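Local atomic coordinates of cytochrome c, mono-and diheme variant (Methylophaga aminisulfidivorans MP, PDB entry 7C90), a protein that probably carries electrons by way of a covalently attached heme c, as a cytochrome cL of the bacterial methanol oxidation system. Residues Asn68-Asp73 / Ile144-Ala149. Residues are numbered along the deposited sequence; the frame is centred on the assembly and turned at random.
Sequences NLYNTD and ILHIMA
The amide of N68 ties loop 68-73 to the middle of helix 141-153 by donating to a carbonyl that the helix already uses. Its ND2 reaches L145 O at 2.9 Å in a nearly straight bond (165°), the acceptor lying close to the amide plane, while A149 N gives the regular helical bond to the same oxygen. N68 reaches the helix because its CG lies opposite the backbone N (chi1 -176°); ND2 there also meets M148 CB. At the other end of this amide, OD1 accepts from Y70 N at 3.0 Å, closing an Asx turn. The Y70 ring lies obliquely over one face of H146, planes 32° apart, with CE2 3.3 Å from H146 CE1; L145 CB sits at the tyrosine's edge. D142, one helical turn before H146, holds both rings: its OD1 hydrogen-bonds Y70 OH and its main-chain O hydrogen-bonds H146 ND1. The loop comes close at A149, whose CB lies 3.3 Å from Y70 O, and one water donates to both N71 O and A149 O. Both ends of the buried N68 amide are hydrogen-bonded, which should hold its rotation and joins the loop's Asx turn to the helix whose I147 touches heme c.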
ATOM      1  N   ASN A  68      21.548  11.811  17.208  1.00 30.38           N
ATOM      2  CA  ASN A  68      20.433  12.777  17.016  1.00 28.43           C
ATOM      3  C   ASN A  68      20.215  13.554  18.319  1.00 29.66           C
ATOM      4  O   ASN A  68      19.613  12.982  19.213  1.00 29.10           O
ATOM      5  CB  ASN A  68      19.151  12.068  16.566  1.00 28.95           C
ATOM      6  CG  ASN A  68      18.038  13.056  16.285  1.00 29.36           C
ATOM      7  OD1 ASN A  68      18.231  14.262  16.462  1.00 30.02           O
ATOM      8  ND2 ASN A  68      16.898  12.565  15.828  1.00 25.92           N
ATOM      9  N   LEU A  69      20.731  14.787  18.422  1.00 32.37           N
ATOM     10  CA  LEU A  69      20.636  15.629  19.635  1.00 37.02           C
ATOM     11  C   LEU A  69      19.174  15.856  19.989  1.00 36.27           C
ATOM     12  O   LEU A  69      18.932  16.209  21.139  1.00 38.53           O
ATOM     13  CB  LEU A  69      21.278  17.000  19.400  1.00 40.67           C
ATOM     14  CG  LEU A  69      22.796  17.033  19.325  1.00 45.40           C
ATOM     15  CD1 LEU A  69      23.283  18.475  19.304  1.00 49.37           C
ATOM     16  CD2 LEU A  69      23.420  16.236  20.463  1.00 46.70           C
ATOM     17  N   TYR A  70      18.244  15.756  19.037  1.00 32.24           N
ATOM     18  CA  TYR A  70      16.829  16.102  19.328  1.00 28.79           C
ATOM     19  C   TYR A  70      16.142  14.988  20.116  1.00 28.29           C
ATOM     20  O   TYR A  70      15.051  15.295  20.583  1.00 26.15           O
ATOM     21  CB  TYR A  70      16.012  16.441  18.080  1.00 29.75           C
ATOM     22  CG  TYR A  70      16.426  17.686  17.338  1.00 30.48           C
ATOM     23  CD1 TYR A  70      16.722  18.887  17.987  1.00 33.33           C
ATOM     24  CD2 TYR A  70      16.502  17.663  15.960  1.00 30.67           C
ATOM     25  CE1 TYR A  70      17.082  20.023  17.272  1.00 32.11           C
ATOM     26  CE2 TYR A  70      16.843  18.785  15.228  1.00 30.08           C
ATOM     27  CZ  TYR A  70      17.131  19.972  15.884  1.00 35.12           C
ATOM     28  OH  TYR A  70      17.468  21.054  15.124  1.00 29.66           O
ATOM     29  N   ASN A  71      16.740  13.798  20.297  1.00 27.98           N
ATOM     30  CA  ASN A  71      16.086  12.692  21.040  1.00 31.17           C
ATOM     31  C   ASN A  71      15.652  13.127  22.452  1.00 34.96           C
ATOM     32  O   ASN A  71      14.710  12.502  22.981  1.00 32.30           O
ATOM     33  CB  ASN A  71      16.951  11.428  21.099  1.00 32.56           C
ATOM     34  CG  ASN A  71      17.007  10.726  19.758  1.00 35.44           C
ATOM     35  OD1 ASN A  71      16.171  10.993  18.893  1.00 30.32           O
ATOM     36  ND2 ASN A  71      17.991   9.858  19.568  1.00 29.82           N
ATOM     37  N   THR A  72      16.317  14.104  23.072  1.00 36.18           N
ATOM     38  CA  THR A  72      16.095  14.490  24.498  1.00 42.80           C
ATOM     39  C   THR A  72      15.360  15.836  24.577  1.00 45.35           C
ATOM     40  O   THR A  72      15.136  16.316  25.693  1.00 52.15           O
ATOM     41  CB  THR A  72      17.421  14.504  25.275  1.00 41.15           C
ATOM     42  OG1 THR A  72      18.398  15.252  24.552  1.00 51.44           O
ATOM     43  CG2 THR A  72      17.992  13.124  25.496  1.00 43.45           C
ATOM     44  N   ASP A  73      14.972  16.417  23.441  1.00 46.51           N
ATOM     45  CA  ASP A  73      14.537  17.837  23.365  1.00 44.29           C
ATOM     46  C   ASP A  73      13.020  17.851  23.158  1.00 45.54           C
ATOM     47  O   ASP A  73      12.568  17.520  22.052  1.00 44.85           O
ATOM     48  CB  ASP A  73      15.370  18.591  22.319  1.00 44.50           C
ATOM     49  CG  ASP A  73      14.861  19.989  21.986  1.00 49.39           C
ATOM     50  OD1 ASP A  73      13.739  20.337  22.428  1.00 43.55           O
ATOM     51  OD2 ASP A  73      15.587  20.721  21.266  1.00 54.10           O
ATOM     52  N   ILE A 144      14.050  15.991   9.159  1.00 25.93           N
ATOM     53  CA  ILE A 144      14.161  14.511   9.315  1.00 24.12           C
ATOM     54  C   ILE A 144      14.575  14.187  10.754  1.00 23.68           C
ATOM     55  O   ILE A 144      13.958  13.296  11.361  1.00 25.97           O
ATOM     56  CB  ILE A 144      15.105  13.934   8.249  1.00 23.30           C
ATOM     57  CG1 ILE A 144      14.462  14.028   6.860  1.00 24.28           C
ATOM     58  CG2 ILE A 144      15.511  12.496   8.573  1.00 25.23           C
ATOM     59  CD1 ILE A 144      15.434  13.764   5.718  1.00 25.08           C
ATOM     60  N   LEU A 145      15.540  14.903  11.319  1.00 24.24           N
ATOM     61  CA  LEU A 145      15.996  14.621  12.709  1.00 25.43           C
ATOM     62  C   LEU A 145      14.864  14.923  13.708  1.00 24.45           C
ATOM     63  O   LEU A 145      14.737  14.212  14.689  1.00 26.08           O
ATOM     64  CB  LEU A 145      17.245  15.446  13.023  1.00 28.28           C
ATOM     65  CG  LEU A 145      18.460  15.129  12.166  1.00 29.21           C
ATOM     66  CD1 LEU A 145      19.595  16.098  12.460  1.00 30.32           C
ATOM     67  CD2 LEU A 145      18.900  13.705  12.418  1.00 27.66           C
ATOM     68  N   HIS A 146      14.063  15.953  13.476  1.00 28.01           N
ATOM     69  CA  HIS A 146      12.856  16.246  14.297  1.00 27.06           C
ATOM     70  C   HIS A 146      11.907  15.050  14.264  1.00 26.07           C
ATOM     71  O   HIS A 146      11.455  14.564  15.338  1.00 25.92           O
ATOM     72  CB  HIS A 146      12.185  17.523  13.796  1.00 29.35           C
ATOM     73  CG  HIS A 146      12.830  18.757  14.319  1.00 29.08           C
ATOM     74  ND1 HIS A 146      13.805  19.422  13.655  1.00 31.90           N
ATOM     75  CD2 HIS A 146      12.623  19.438  15.460  1.00 34.87           C
ATOM     76  CE1 HIS A 146      14.148  20.501  14.332  1.00 35.32           C
ATOM     77  NE2 HIS A 146      13.447  20.523  15.459  1.00 32.63           N
ATOM     78  N   ILE A 147      11.613  14.568  13.061  1.00 26.47           N
ATOM     79  CA  ILE A 147      10.675  13.422  12.879  1.00 24.92           C
ATOM     80  C   ILE A 147      11.266  12.223  13.595  1.00 22.95           C
ATOM     81  O   ILE A 147      10.517  11.462  14.209  1.00 23.35           O
ATOM     82  CB  ILE A 147      10.414  13.150  11.382  1.00 23.44           C
ATOM     83  CG1 ILE A 147       9.628  14.303  10.743  1.00 25.76           C
ATOM     84  CG2 ILE A 147       9.719  11.807  11.200  1.00 23.49           C
ATOM     85  CD1 ILE A 147       9.417  14.161   9.243  1.00 27.50           C
ATOM     86  N   MET A 148      12.568  12.005  13.430  1.00 25.62           N
ATOM     87  CA  MET A 148      13.249  10.856  14.079  1.00 24.60           C
ATOM     88  C   MET A 148      13.127  10.958  15.606  1.00 24.46           C
ATOM     89  O   MET A 148      12.759   9.933  16.231  1.00 23.65           O
ATOM     90  CB  MET A 148      14.708  10.772  13.670  1.00 22.96           C
ATOM     91  CG  MET A 148      14.851  10.217  12.260  1.00 25.70           C
ATOM     92  SD  MET A 148      16.507  10.531  11.599  1.00 25.48           S
ATOM     93  CE  MET A 148      17.571   9.760  12.803  1.00 24.83           C
ATOM     94  N   ALA A 149      13.395  12.114  16.204  1.00 23.04           N
ATOM     95  CA  ALA A 149      13.248  12.256  17.682  1.00 24.71           C
ATOM     96  C   ALA A 149      11.819  11.862  18.084  1.00 24.80           C
ATOM     97  O   ALA A 149      11.662  11.089  19.046  1.00 28.71           O
ATOM     98  CB  ALA A 149      13.581  13.649  18.149  1.00 25.11           C
TER
HETATM   99  O   HOH W   1      13.241  10.726  21.685  1.00 30.61           O